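Local atomic coordinates of proline iminopeptidase (Streptomyces halstedii, PDB entry 3WMR), a protein that is an amidohydrolase that interacts with polyketide substrates through a hydrophobic tunnel and, by family, may release N-terminal proline from peptides. Residues A[124-129]-A[291-296]; A[145-150]-A[308-313]; A[201-206]-A[211-216]; A[260-263]-A[269-272]; A[286-291]-A[300-305]. All blocks are in the same frame, centred on the assembly; numbering follows the deposited sequence.

Contact 1: residues A[124-129]-A[291-296]; sequences GQSWGG and SSHVPH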
# COMPACT_ATOMS: atom_id res chain seq x y z
N GLY A 124 2.78 -3.35 -4.83
CA GLY A 124 1.65 -3.06 -3.96
C GLY A 124 2.21 -2.74 -2.60
O GLY A 124 2.91 -3.55 -2.03
N GLN A 125 1.92 -1.53 -2.10
CA GLN A 125 2.42 -1.07 -0.81
C GLN A 125 1.31 -1.10 0.23
O GLN A 125 0.26 -0.54 -0.02
CB GLN A 125 2.97 0.35 -0.98
CG GLN A 125 4.00 0.75 0.05
CD GLN A 125 3.41 1.26 1.33
OE1 GLN A 125 2.23 1.60 1.38
NE2 GLN A 125 4.23 1.37 2.37
N SER A 126 1.52 -1.78 1.37
CA SER A 126 0.51 -1.85 2.44
C SER A 126 -0.70 -2.64 1.94
O SER A 126 -0.51 -3.70 1.33
CB SER A 126 0.15 -0.41 2.96
OG SER A 126 -1.11 -0.29 3.63
N TRP A 127 -1.91 -2.17 2.20
CA TRP A 127 -3.12 -2.73 1.58
C TRP A 127 -2.95 -3.10 0.10
O TRP A 127 -3.44 -4.15 -0.35
CB TRP A 127 -4.33 -1.78 1.78
CG TRP A 127 -5.23 -1.64 0.58
CD1 TRP A 127 -5.20 -0.68 -0.35
CD2 TRP A 127 -6.26 -2.56 0.19
NE1 TRP A 127 -6.15 -0.91 -1.31
CE2 TRP A 127 -6.84 -2.05 -0.98
CE3 TRP A 127 -6.77 -3.73 0.75
CZ2 TRP A 127 -7.89 -2.70 -1.64
CZ3 TRP A 127 -7.83 -4.38 0.10
CH2 TRP A 127 -8.38 -3.86 -1.08
N GLY A 128 -2.28 -2.24 -0.66
CA GLY A 128 -2.03 -2.46 -2.07
C GLY A 128 -1.28 -3.74 -2.38
O GLY A 128 -1.48 -4.34 -3.44
N GLY A 129 -0.42 -4.17 -1.46
CA GLY A 129 0.28 -5.43 -1.59
C GLY A 129 -0.68 -6.60 -1.38
O GLY A 129 -0.47 -7.68 -1.95
N SER A 291 14.77 1.51 7.61
CA SER A 291 13.44 1.90 7.16
C SER A 291 12.39 1.28 8.09
O SER A 291 12.64 0.29 8.78
CB SER A 291 13.18 1.44 5.72
OG SER A 291 14.03 2.05 4.77
N SER A 292 11.22 1.90 8.10
CA SER A 292 10.01 1.30 8.65
C SER A 292 9.04 1.04 7.50
O SER A 292 9.27 0.16 6.67
CB SER A 292 9.41 2.17 9.75
OG SER A 292 9.03 3.45 9.26
N HIS A 293 7.95 1.79 7.46
CA HIS A 293 6.85 1.50 6.54
C HIS A 293 6.99 2.16 5.18
O HIS A 293 6.30 1.77 4.22
CB HIS A 293 5.52 1.92 7.19
CG HIS A 293 4.32 1.25 6.62
ND1 HIS A 293 4.11 -0.10 6.72
CD2 HIS A 293 3.25 1.76 5.98
CE1 HIS A 293 2.96 -0.41 6.15
NE2 HIS A 293 2.42 0.70 5.68
N VAL A 294 7.88 3.15 5.07
CA VAL A 294 8.05 3.86 3.81
C VAL A 294 9.51 3.94 3.36
O VAL A 294 10.06 5.04 3.23
CB VAL A 294 7.41 5.27 3.86
CG1 VAL A 294 5.90 5.17 3.90
CG2 VAL A 294 7.93 6.08 5.05
N PRO A 295 10.14 2.77 3.09
CA PRO A 295 11.55 2.70 2.69
C PRO A 295 11.93 3.49 1.43
O PRO A 295 13.08 3.93 1.28
CB PRO A 295 11.79 1.20 2.49
CG PRO A 295 10.44 0.59 2.31
CD PRO A 295 9.49 1.45 3.09
N HIS A 296 10.97 3.68 0.53
CA HIS A 296 11.17 4.49 -0.64
C HIS A 296 11.45 5.98 -0.30
O HIS A 296 11.89 6.70 -1.16
CB HIS A 296 9.98 4.39 -1.59
CG HIS A 296 8.70 4.87 -1.01
ND1 HIS A 296 7.95 4.12 -0.11
CD2 HIS A 296 8.00 6.01 -1.22
CE1 HIS A 296 6.87 4.79 0.22
NE2 HIS A 296 6.87 5.94 -0.44
O HOH W 1 -0.57 2.03 4.76

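Contact 2: residues A[145-150]-A[308-313]; sequences GLVVAN and IDYLES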
# COMPACT_ATOMS: atom_id res chain seq x y z
N GLY A 145 5.52 -9.99 -12.62
CA GLY A 145 6.10 -10.04 -11.29
C GLY A 145 5.24 -9.26 -10.32
O GLY A 145 4.47 -8.40 -10.72
N LEU A 146 5.38 -9.57 -9.04
CA LEU A 146 4.64 -8.90 -7.98
C LEU A 146 5.59 -8.49 -6.88
O LEU A 146 6.37 -9.31 -6.38
CB LEU A 146 3.60 -9.83 -7.36
CG LEU A 146 2.89 -9.37 -6.07
CD1 LEU A 146 2.04 -8.13 -6.30
CD2 LEU A 146 2.04 -10.53 -5.52
N VAL A 147 5.50 -7.24 -6.47
CA VAL A 147 6.16 -6.80 -5.24
C VAL A 147 5.09 -6.48 -4.19
O VAL A 147 4.13 -5.76 -4.44
CB VAL A 147 7.05 -5.59 -5.46
CG1 VAL A 147 7.82 -5.26 -4.17
CG2 VAL A 147 8.01 -5.86 -6.61
N VAL A 148 5.27 -7.05 -3.01
CA VAL A 148 4.45 -6.76 -1.85
C VAL A 148 5.36 -6.10 -0.82
O VAL A 148 6.18 -6.76 -0.17
CB VAL A 148 3.72 -8.00 -1.29
CG1 VAL A 148 2.77 -8.56 -2.34
CG2 VAL A 148 4.69 -9.07 -0.81
N ALA A 149 5.21 -4.77 -0.73
CA ALA A 149 6.06 -3.91 0.05
C ALA A 149 5.31 -3.40 1.28
O ALA A 149 4.27 -2.77 1.13
CB ALA A 149 6.49 -2.72 -0.80
N ASN A 150 5.84 -3.67 2.47
CA ASN A 150 5.27 -3.16 3.72
C ASN A 150 3.83 -3.63 3.86
O ASN A 150 2.96 -2.90 4.34
CB ASN A 150 5.35 -1.64 3.78
CG ASN A 150 6.67 -1.12 3.24
OD1 ASN A 150 7.72 -1.34 3.83
ND2 ASN A 150 6.62 -0.49 2.10
N ILE A 308 15.28 -1.91 -8.73
CA ILE A 308 15.88 -2.09 -10.05
C ILE A 308 16.48 -3.49 -10.23
O ILE A 308 16.31 -4.11 -11.28
CB ILE A 308 16.95 -1.02 -10.34
CG1 ILE A 308 16.30 0.36 -10.43
CG2 ILE A 308 17.70 -1.33 -11.63
CD1 ILE A 308 15.23 0.49 -11.48
N ASP A 309 17.17 -3.97 -9.19
CA ASP A 309 17.75 -5.32 -9.18
C ASP A 309 16.67 -6.41 -9.41
O ASP A 309 16.83 -7.31 -10.23
CB ASP A 309 18.48 -5.55 -7.86
CG ASP A 309 19.28 -6.83 -7.84
OD1 ASP A 309 20.49 -6.78 -8.20
OD2 ASP A 309 18.72 -7.90 -7.48
N TYR A 310 15.56 -6.29 -8.69
CA TYR A 310 14.43 -7.21 -8.86
C TYR A 310 13.84 -7.04 -10.27
O TYR A 310 13.63 -8.03 -10.99
CB TYR A 310 13.35 -6.96 -7.79
CG TYR A 310 12.03 -7.60 -8.15
CD1 TYR A 310 11.83 -8.97 -7.96
CD2 TYR A 310 11.01 -6.86 -8.73
CE1 TYR A 310 10.64 -9.58 -8.32
CE2 TYR A 310 9.82 -7.46 -9.09
CZ TYR A 310 9.64 -8.83 -8.89
OH TYR A 310 8.44 -9.43 -9.24
N LEU A 311 13.56 -5.80 -10.66
CA LEU A 311 12.90 -5.53 -11.94
C LEU A 311 13.71 -6.05 -13.15
O LEU A 311 13.14 -6.58 -14.11
CB LEU A 311 12.55 -4.03 -12.11
CG LEU A 311 11.42 -3.47 -11.23
CD1 LEU A 311 11.37 -1.96 -11.35
CD2 LEU A 311 10.06 -4.05 -11.59
N GLU A 312 15.04 -5.92 -13.10
CA GLU A 312 15.90 -6.39 -14.19
C GLU A 312 15.87 -7.91 -14.37
O GLU A 312 16.02 -8.40 -15.48
CB GLU A 312 17.34 -5.89 -14.02
CG GLU A 312 17.53 -4.40 -14.30
CD GLU A 312 17.31 -4.02 -15.76
OE1 GLU A 312 17.89 -4.69 -16.65
OE2 GLU A 312 16.55 -3.06 -16.02
N SER A 313 15.63 -8.67 -13.29
CA SER A 313 15.51 -10.13 -13.40
C SER A 313 14.30 -10.55 -14.24
O SER A 313 14.23 -11.68 -14.67
CB SER A 313 15.46 -10.80 -12.01
OG SER A 313 14.19 -10.70 -11.38

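Contact 3: residues A[201-206]-A[211-216]; sequences RHVCRI and RDFAAT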
# COMPACT_ATOMS: atom_id res chain seq x y z
N ARG A 201 8.15 5.47 15.07
CA ARG A 201 9.02 4.29 15.10
C ARG A 201 8.81 3.38 13.91
O ARG A 201 9.79 2.83 13.35
CB ARG A 201 8.79 3.46 16.36
CG ARG A 201 9.18 4.15 17.65
CD ARG A 201 8.96 3.20 18.81
NE ARG A 201 9.24 3.82 20.11
CZ ARG A 201 9.21 3.16 21.26
NH1 ARG A 201 8.90 1.87 21.30
NH2 ARG A 201 9.47 3.80 22.39
N HIS A 202 7.54 3.17 13.56
CA HIS A 202 7.14 2.08 12.67
C HIS A 202 6.43 2.49 11.38
O HIS A 202 6.21 1.63 10.52
CB HIS A 202 6.26 1.08 13.43
CG HIS A 202 6.86 0.62 14.73
ND1 HIS A 202 6.34 0.99 15.95
CD2 HIS A 202 7.93 -0.16 14.99
CE1 HIS A 202 7.06 0.46 16.91
NE2 HIS A 202 8.03 -0.25 16.36
N VAL A 203 6.07 3.77 11.20
CA VAL A 203 5.35 4.17 9.98
C VAL A 203 6.19 5.08 9.09
O VAL A 203 6.32 4.84 7.88
CB VAL A 203 3.98 4.81 10.29
CG1 VAL A 203 3.33 5.33 9.03
CG2 VAL A 203 3.05 3.80 10.96
N CYS A 204 6.73 6.15 9.68
CA CYS A 204 7.61 7.07 8.97
C CYS A 204 8.57 7.69 9.97
O CYS A 204 8.19 8.56 10.77
CB CYS A 204 6.82 8.18 8.27
SG CYS A 204 7.86 9.31 7.31
N ARG A 205 9.82 7.25 9.93
CA ARG A 205 10.84 7.74 10.84
C ARG A 205 11.37 9.14 10.49
O ARG A 205 12.10 9.74 11.27
CB ARG A 205 11.97 6.72 10.94
CG ARG A 205 11.52 5.43 11.60
CD ARG A 205 12.39 4.25 11.24
NE ARG A 205 13.59 4.18 12.06
CZ ARG A 205 13.64 3.72 13.30
NH1 ARG A 205 12.54 3.31 13.93
NH2 ARG A 205 14.80 3.69 13.94
N ILE A 206 11.00 9.67 9.33
CA ILE A 206 11.40 11.03 8.98
C ILE A 206 10.35 12.02 9.47
O ILE A 206 9.18 11.96 9.06
CB ILE A 206 11.62 11.25 7.47
CG1 ILE A 206 12.61 10.22 6.93
CG2 ILE A 206 12.16 12.67 7.23
CD1 ILE A 206 12.61 10.13 5.41
N ARG A 211 6.93 15.76 2.30
CA ARG A 211 5.72 16.36 1.72
C ARG A 211 4.80 15.31 1.08
O ARG A 211 3.57 15.37 1.20
CB ARG A 211 6.10 17.38 0.65
CG ARG A 211 4.92 18.19 0.14
CD ARG A 211 5.02 18.42 -1.36
NE ARG A 211 4.71 17.19 -2.09
CZ ARG A 211 3.52 16.86 -2.57
NH1 ARG A 211 2.46 17.66 -2.44
NH2 ARG A 211 3.38 15.69 -3.21
N ASP A 212 5.41 14.37 0.36
CA ASP A 212 4.64 13.32 -0.28
C ASP A 212 3.85 12.51 0.75
O ASP A 212 2.71 12.14 0.49
CB ASP A 212 5.57 12.41 -1.11
CG ASP A 212 6.11 13.11 -2.35
OD1 ASP A 212 5.51 14.12 -2.79
OD2 ASP A 212 7.14 12.65 -2.89
N PHE A 213 4.45 12.24 1.91
CA PHE A 213 3.76 11.52 2.99
C PHE A 213 2.63 12.38 3.56
O PHE A 213 1.48 11.93 3.68
CB PHE A 213 4.76 11.07 4.08
CG PHE A 213 4.13 10.21 5.16
CD1 PHE A 213 4.06 8.82 5.01
CD2 PHE A 213 3.59 10.78 6.31
CE1 PHE A 213 3.45 8.03 5.99
CE2 PHE A 213 3.00 9.99 7.29
CZ PHE A 213 2.93 8.61 7.12
N ALA A 214 2.94 13.65 3.85
CA ALA A 214 1.94 14.59 4.34
C ALA A 214 0.81 14.78 3.33
O ALA A 214 -0.39 14.81 3.71
CB ALA A 214 2.60 15.92 4.66
N ALA A 215 1.16 14.88 2.05
CA ALA A 215 0.15 15.04 1.01
C ALA A 215 -0.92 13.96 1.11
O ALA A 215 -2.11 14.26 1.16
CB ALA A 215 0.79 15.05 -0.37
N THR A 216 -0.49 12.70 1.18
CA THR A 216 -1.44 11.59 1.28
C THR A 216 -2.23 11.64 2.60
O THR A 216 -3.46 11.45 2.61
CB THR A 216 -0.75 10.22 1.06
OG1 THR A 216 -0.61 9.98 -0.34
CG2 THR A 216 -1.55 9.08 1.65

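Contact 4: residues A[260-263]-A[269-272]; sequences VLIG and TPAT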
# COMPACT_ATOMS: atom_id res chain seq x y z
N VAL A 260 9.10 -9.81 -1.37
CA VAL A 260 8.64 -9.21 -0.12
C VAL A 260 9.69 -8.21 0.32
O VAL A 260 10.86 -8.57 0.47
CB VAL A 260 8.45 -10.26 0.99
CG1 VAL A 260 8.05 -9.59 2.30
CG2 VAL A 260 7.40 -11.29 0.56
N LEU A 261 9.27 -6.96 0.51
CA LEU A 261 10.17 -5.88 0.89
C LEU A 261 9.54 -5.16 2.06
O LEU A 261 8.44 -4.62 1.94
CB LEU A 261 10.37 -4.91 -0.28
CG LEU A 261 11.44 -3.81 -0.10
CD1 LEU A 261 12.05 -3.49 -1.45
CD2 LEU A 261 10.91 -2.54 0.55
N ILE A 262 10.24 -5.17 3.20
CA ILE A 262 9.79 -4.47 4.39
C ILE A 262 10.96 -3.69 4.96
O ILE A 262 12.13 -3.89 4.56
CB ILE A 262 9.23 -5.44 5.46
CG1 ILE A 262 10.30 -6.46 5.88
CG2 ILE A 262 8.00 -6.20 4.94
CD1 ILE A 262 9.92 -7.28 7.09
N GLY A 263 10.65 -2.78 5.87
CA GLY A 263 11.68 -2.12 6.68
C GLY A 263 11.95 -2.92 7.93
O GLY A 263 11.07 -3.62 8.42
N THR A 269 5.66 -6.34 10.24
CA THR A 269 6.79 -7.02 10.87
C THR A 269 7.12 -8.30 10.14
O THR A 269 6.30 -8.78 9.35
CB THR A 269 6.50 -7.42 12.34
OG1 THR A 269 5.37 -8.31 12.38
CG2 THR A 269 6.26 -6.18 13.22
N PRO A 270 8.31 -8.87 10.42
CA PRO A 270 8.65 -10.18 9.86
C PRO A 270 7.56 -11.22 10.05
O PRO A 270 7.30 -12.01 9.13
CB PRO A 270 9.93 -10.54 10.60
CG PRO A 270 10.60 -9.22 10.75
CD PRO A 270 9.49 -8.24 11.04
N ALA A 271 6.91 -11.21 11.21
CA ALA A 271 5.77 -12.11 11.45
C ALA A 271 4.57 -11.89 10.52
O ALA A 271 3.89 -12.85 10.15
CB ALA A 271 5.32 -12.01 12.91
N THR A 272 4.30 -10.65 10.15
CA THR A 272 3.12 -10.35 9.31
C THR A 272 3.34 -10.81 7.87
O THR A 272 2.39 -11.17 7.20
CB THR A 272 2.76 -8.84 9.25
OG1 THR A 272 3.82 -8.10 8.64
CG2 THR A 272 2.46 -8.29 10.63

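Contact 5: residues A[286-291]-A[300-305]; sequences EVLENS and PERFHE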
# COMPACT_ATOMS: atom_id res chain seq x y z
N GLU A 286 13.54 -9.02 1.23
CA GLU A 286 14.46 -7.90 1.41
C GLU A 286 14.02 -7.07 2.59
O GLU A 286 12.84 -6.72 2.69
CB GLU A 286 14.45 -7.02 0.15
CG GLU A 286 15.01 -7.68 -1.08
CD GLU A 286 16.53 -7.84 -1.05
OE1 GLU A 286 17.20 -7.32 -0.13
OE2 GLU A 286 17.04 -8.51 -1.97
N VAL A 287 14.97 -6.75 3.47
CA VAL A 287 14.72 -5.90 4.63
C VAL A 287 15.62 -4.68 4.54
O VAL A 287 16.83 -4.81 4.40
CB VAL A 287 15.00 -6.64 5.95
CG1 VAL A 287 14.65 -5.77 7.15
CG2 VAL A 287 14.21 -7.95 6.01
N LEU A 288 15.03 -3.50 4.56
CA LEU A 288 15.79 -2.27 4.54
C LEU A 288 16.00 -1.84 5.98
O LEU A 288 15.07 -1.46 6.71
CB LEU A 288 15.10 -1.23 3.68
CG LEU A 288 15.32 -1.50 2.18
CD1 LEU A 288 14.57 -2.76 1.72
CD2 LEU A 288 14.91 -0.32 1.32
N GLU A 289 17.26 -1.92 6.39
CA GLU A 289 17.64 -1.90 7.80
C GLU A 289 17.44 -0.56 8.50
O GLU A 289 17.38 -0.53 9.73
CB GLU A 289 19.09 -2.36 7.96
CG GLU A 289 19.36 -3.78 7.50
CD GLU A 289 18.59 -4.85 8.27
OE1 GLU A 289 18.00 -4.55 9.33
OE2 GLU A 289 18.56 -6.01 7.80
N ASN A 290 17.32 0.52 7.75
CA ASN A 290 17.06 1.83 8.34
C ASN A 290 15.71 2.41 7.92
O ASN A 290 15.51 3.63 7.92
CB ASN A 290 18.19 2.79 7.99
CG ASN A 290 19.54 2.27 8.45
OD1 ASN A 290 19.65 1.60 9.48
ND2 ASN A 290 20.57 2.56 7.68
N SER A 291 14.77 1.51 7.61
CA SER A 291 13.44 1.90 7.16
C SER A 291 12.39 1.28 8.09
O SER A 291 12.64 0.29 8.78
CB SER A 291 13.18 1.44 5.72
OG SER A 291 14.03 2.05 4.77
N PRO A 300 15.95 6.25 0.26
CA PRO A 300 15.55 6.46 -1.13
C PRO A 300 16.41 5.69 -2.13
O PRO A 300 15.89 5.07 -3.06
CB PRO A 300 15.71 7.97 -1.33
CG PRO A 300 15.82 8.57 0.02
CD PRO A 300 16.32 7.50 0.94
N GLU A 301 17.72 5.72 -1.92
CA GLU A 301 18.66 5.11 -2.87
C GLU A 301 18.68 3.60 -2.76
O GLU A 301 18.66 2.91 -3.77
CB GLU A 301 20.06 5.67 -2.65
CG GLU A 301 20.13 7.17 -2.91
CD GLU A 301 21.21 7.87 -2.10
OE1 GLU A 301 21.87 8.76 -2.67
OE2 GLU A 301 21.40 7.53 -0.91
N ARG A 302 18.70 3.08 -1.53
CA ARG A 302 18.74 1.62 -1.33
C ARG A 302 17.45 0.93 -1.82
O ARG A 302 17.50 -0.16 -2.39
CB ARG A 302 19.01 1.31 0.15
CG ARG A 302 19.12 -0.18 0.49
CD ARG A 302 20.22 -0.85 -0.32
NE ARG A 302 20.12 -2.32 -0.28
CZ ARG A 302 20.71 -3.13 -1.15
NH1 ARG A 302 21.46 -2.65 -2.15
NH2 ARG A 302 20.56 -4.44 -1.03
N PHE A 303 16.31 1.57 -1.60
CA PHE A 303 15.05 1.09 -2.12
C PHE A 303 15.07 1.02 -3.65
O PHE A 303 14.66 0.01 -4.26
CB PHE A 303 13.90 1.97 -1.63
CG PHE A 303 12.58 1.60 -2.22
CD1 PHE A 303 11.73 0.71 -1.58
CD2 PHE A 303 12.19 2.13 -3.44
CE1 PHE A 303 10.52 0.36 -2.14
CE2 PHE A 303 10.98 1.80 -4.00
CZ PHE A 303 10.14 0.90 -3.34
N HIS A 304 15.52 2.11 -4.27
CA HIS A 304 15.70 2.17 -5.72
C HIS A 304 16.58 1.03 -6.23
O HIS A 304 16.18 0.33 -7.15
CB HIS A 304 16.30 3.52 -6.12
CG HIS A 304 16.61 3.63 -7.58
ND1 HIS A 304 15.74 4.20 -8.48
CD2 HIS A 304 17.70 3.25 -8.29
CE1 HIS A 304 16.28 4.17 -9.69
NE2 HIS A 304 17.46 3.59 -9.60
N GLU A 305 17.77 0.87 -5.65
CA GLU A 305 18.68 -0.22 -6.02
C GLU A 305 18.01 -1.60 -5.91
O GLU A 305 18.17 -2.45 -6.78
CB GLU A 305 19.94 -0.22 -5.14
CG GLU A 305 20.92 0.91 -5.43
CD GLU A 305 22.04 1.01 -4.40
OE1 GLU A 305 22.04 0.24 -3.41
OE2 GLU A 305 22.94 1.87 -4.58

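Contact 1: residues A[124-129]-A[291-296]
Ser126 and His293 come closest as backbones with their CA atoms 8.3 Å apart, at the heart of an alpha/beta hydrolase active site. Ser126 sits where strand 120-125 turns sharply into helix 127-137, and its positive phi of 67° fits a nucleophile elbow of the Gly-X-Ser-X-Gly kind. His293 is held on the loop just before the short helix 295-298. Both are predicted catalytic residues, and so is Asp266, whose OD1 is hydrogen-bonded to His293 ND1 and steadies the ring from behind. From the serine, CB lies 3.7 Å from His293 NE2. Gln125 comes in beside it, its amide plane standing 77° from the imidazole. A bend at chi2 (-85°) swings this amide over one face of the ring, where NE2 lies 3.7 Å above the plane, displaced toward the rim. The same Gln125 NE2 is 2.8 Å from His293 O, while OE1 at the other end of the amide is hydrogen-bonded to the Tyr62 hydroxyl, which fixes its rotation. Between the serine and the histidine sits one water. It is 2.6 Å from Ser126 OG and more weakly bonded to His293 NE2, at 3.4 Å.

Contact 2: residues A[145-150]-A[308-313]
Tyr310 and Val147 lie alongside each other, pointing opposite ways, the tyrosine reaching from helix 308-312 toward the strand and the valine from strand 145-149 toward the helix. The two axes are nearly antiparallel at 158° and approach to 10.3 Å, a gap that the Tyr310 ring spans. A chi1 of 164° turns this ring away from its own backbone N and toward the strand. Val147 CG2 packs obliquely against the ring, 3.5 Å from Tyr310 CE2 and 3.8 Å from Tyr310 CD2. Further along, the hydroxyl reaches the backbone of the strand itself: Tyr310 OH is 3.2 Å from Gly145 CA, which lies at the ring edge near its plane, and 3.1 Å from Leu146 N. Back on the helix side, Ser313 OG donates to Tyr310 O at 2.8 Å in the carbonyl plane. Beyond the two segments, the ring also packs on Met259 of the adjoining strand 258-263. This is helix-on-sheet packing in the core of the alpha/beta hydrolase fold, apolar along the flank of the ring and polar at its end. The phenol oxygen is therefore buried without being stranded, since the carbonyl of Pro257 takes a hydrogen bond from it.

Contact 3: residues A[201-206]-A[211-216]
Phe213 supplies the largest share of this interface, reaching from the first turn of helix 211-222 to Cys204 and Val203 in the chain just past helix 189-202. Its CG lies anti to the backbone N (chi1 -175°), which carries the ring off the helix and toward the other segment. Cys204 then sits over one face of that ring. Its CB is 4.1 Å from the centroid of the Phe213 ring and only 13° off the normal, a CH-pi contact, and the sulfur stays over the same ring: Cys204 SG is 4.5 Å from the Phe213 centroid, making a sulfur-aromatic contact. Val203 crosses the phenylalanine at about a right angle. Its CG1 meets the far end of the ring, 3.8 Å from Phe213 CZ and 4.1 Å from Phe213 CE1. Trp209, in the short connection between the segments, adds an edge-to-face ring contact to Phe213.

No hydrogen bond crosses between the two segments; each has its own internal bonds. Arg205 NH1 donates to Arg201 O at 2.9 Å, on a lone pair and in the guanidinium plane, tying the loop back to the last turn of its helix. Arg211 NH2 forms a salt bridge of 2.7 Å with Asp212 OD1 at the start of the other.

Here is a helix-loop-helix corner closed by a small apolar cluster. Its helices belong to the region between strands 143-149 and 258-263, where S33 peptidases carry their helical cap. With the Val203 side chain about 4 Å from that of the predicted catalytic His293, the corner borders the active site.

Contact 4: residues A[260-263]-A[269-272]
Ile262 places CG1 between its backbone N and carbonyl carbon (chi1 60°), and the extended chi2 of 170° then carries CD1 across to Pro270. The two side chains cross at about a right angle, and Ile262 CD1 ends 4.0 Å from Pro270 N and 4.1 Å from Pro270 CD, so it packs on the nitrogen side of the ring. It also lies 4.3 Å from Thr269 C. The contact is purely apolar. What shapes its far side is the start of the helix: Thr269 occupies the N-cap, and its OG1 accepts a weak capping bond of 3.4 Å from Thr272 N. Thr272 donates a second time, from OG1 to Thr269 O at 2.7 Å, in the carbonyl plane and on a lone pair. Glu161 is also hydrogen-bonded to Thr269 OG1, which ties this helix start to helix 155-166. Next to Ile262, Gly263 N is hydrogen-bonded to Asp266 OD2, a predicted active-site carboxylate in the loop between the two segments. The whole forms the first corner of a beta-alpha-beta unit: strand 258-263 leads into helix 270-279, whose Val273 also packs on Ile262, and strand 283-288 follows, its Tyr285 touching both Ile262 and Pro270.

Contact 5: residues A[286-291]-A[300-305]
Leu288 presses the methyl CD2 into the backbone of helix 300-312 at Phe303, 3.7 Å from Phe303 CA and 3.9 Å from Phe303 CB. The same methyl lies at the ring edge, near the plane of the phenylalanine. Next to it on the helix, Arg302 brings its aliphatic part alongside, with Arg302 CG 4.3 Å from Leu288 CD2. In Leu288, CG stands anti to the carbonyl carbon (chi1 -77°), which directs the branched end toward the helix.

One step further out, the tip of the arginine is occupied within its own helix. Arg302 NH1 makes a 3.2 Å salt bridge to Glu305 OE1, met on the anti side of the carboxylate and close to the guanidinium plane. Glu286 OE1 is 4.5 Å from Arg302 NH2, too far for a salt bridge, though the opposite charges may still attract weakly.

Beyond the leucine the chain folds into a type I turn from Leu288 to Ser291, closed by Ser291 N to Leu288 O at 3.1 Å. Glu299 braces it by hydrogen bonds to Asn290 N and Ser291 OG. Leu261 of strand 258-263 and Pro295 of helix 295-298 touch both Leu288 and Phe303, completing the apolar cluster.

This is the end of the alpha/beta hydrolase fold: the last strand of the sheet, the turn that leads to the predicted catalytic histidine, and the closing helix packed back on the sheet.

Contacts 1, 2, 4 and 5 all reach the one mixed sheet, whose strands 120-125, 143-149, 258-263 and 283-288 lie side by side in that order. Contacts 2 and 5 share helix 300-312, their centres about 12 Å apart; contacts 1 and 5 share Ser291. Contact 3 lies away from the sheet among the helices between strands 143-149 and 258-263. It touches contact 1 through Val203 and His293, with centres about 11 Å apart, but not contact 2, its centre about 22 Å away. Along the chain the elbow comes first, then 145-150, contacts 3 and 4, strand 283-288, the histidine loop and lastly helix 300-312, so residues far apart in sequence assemble the predicted triad.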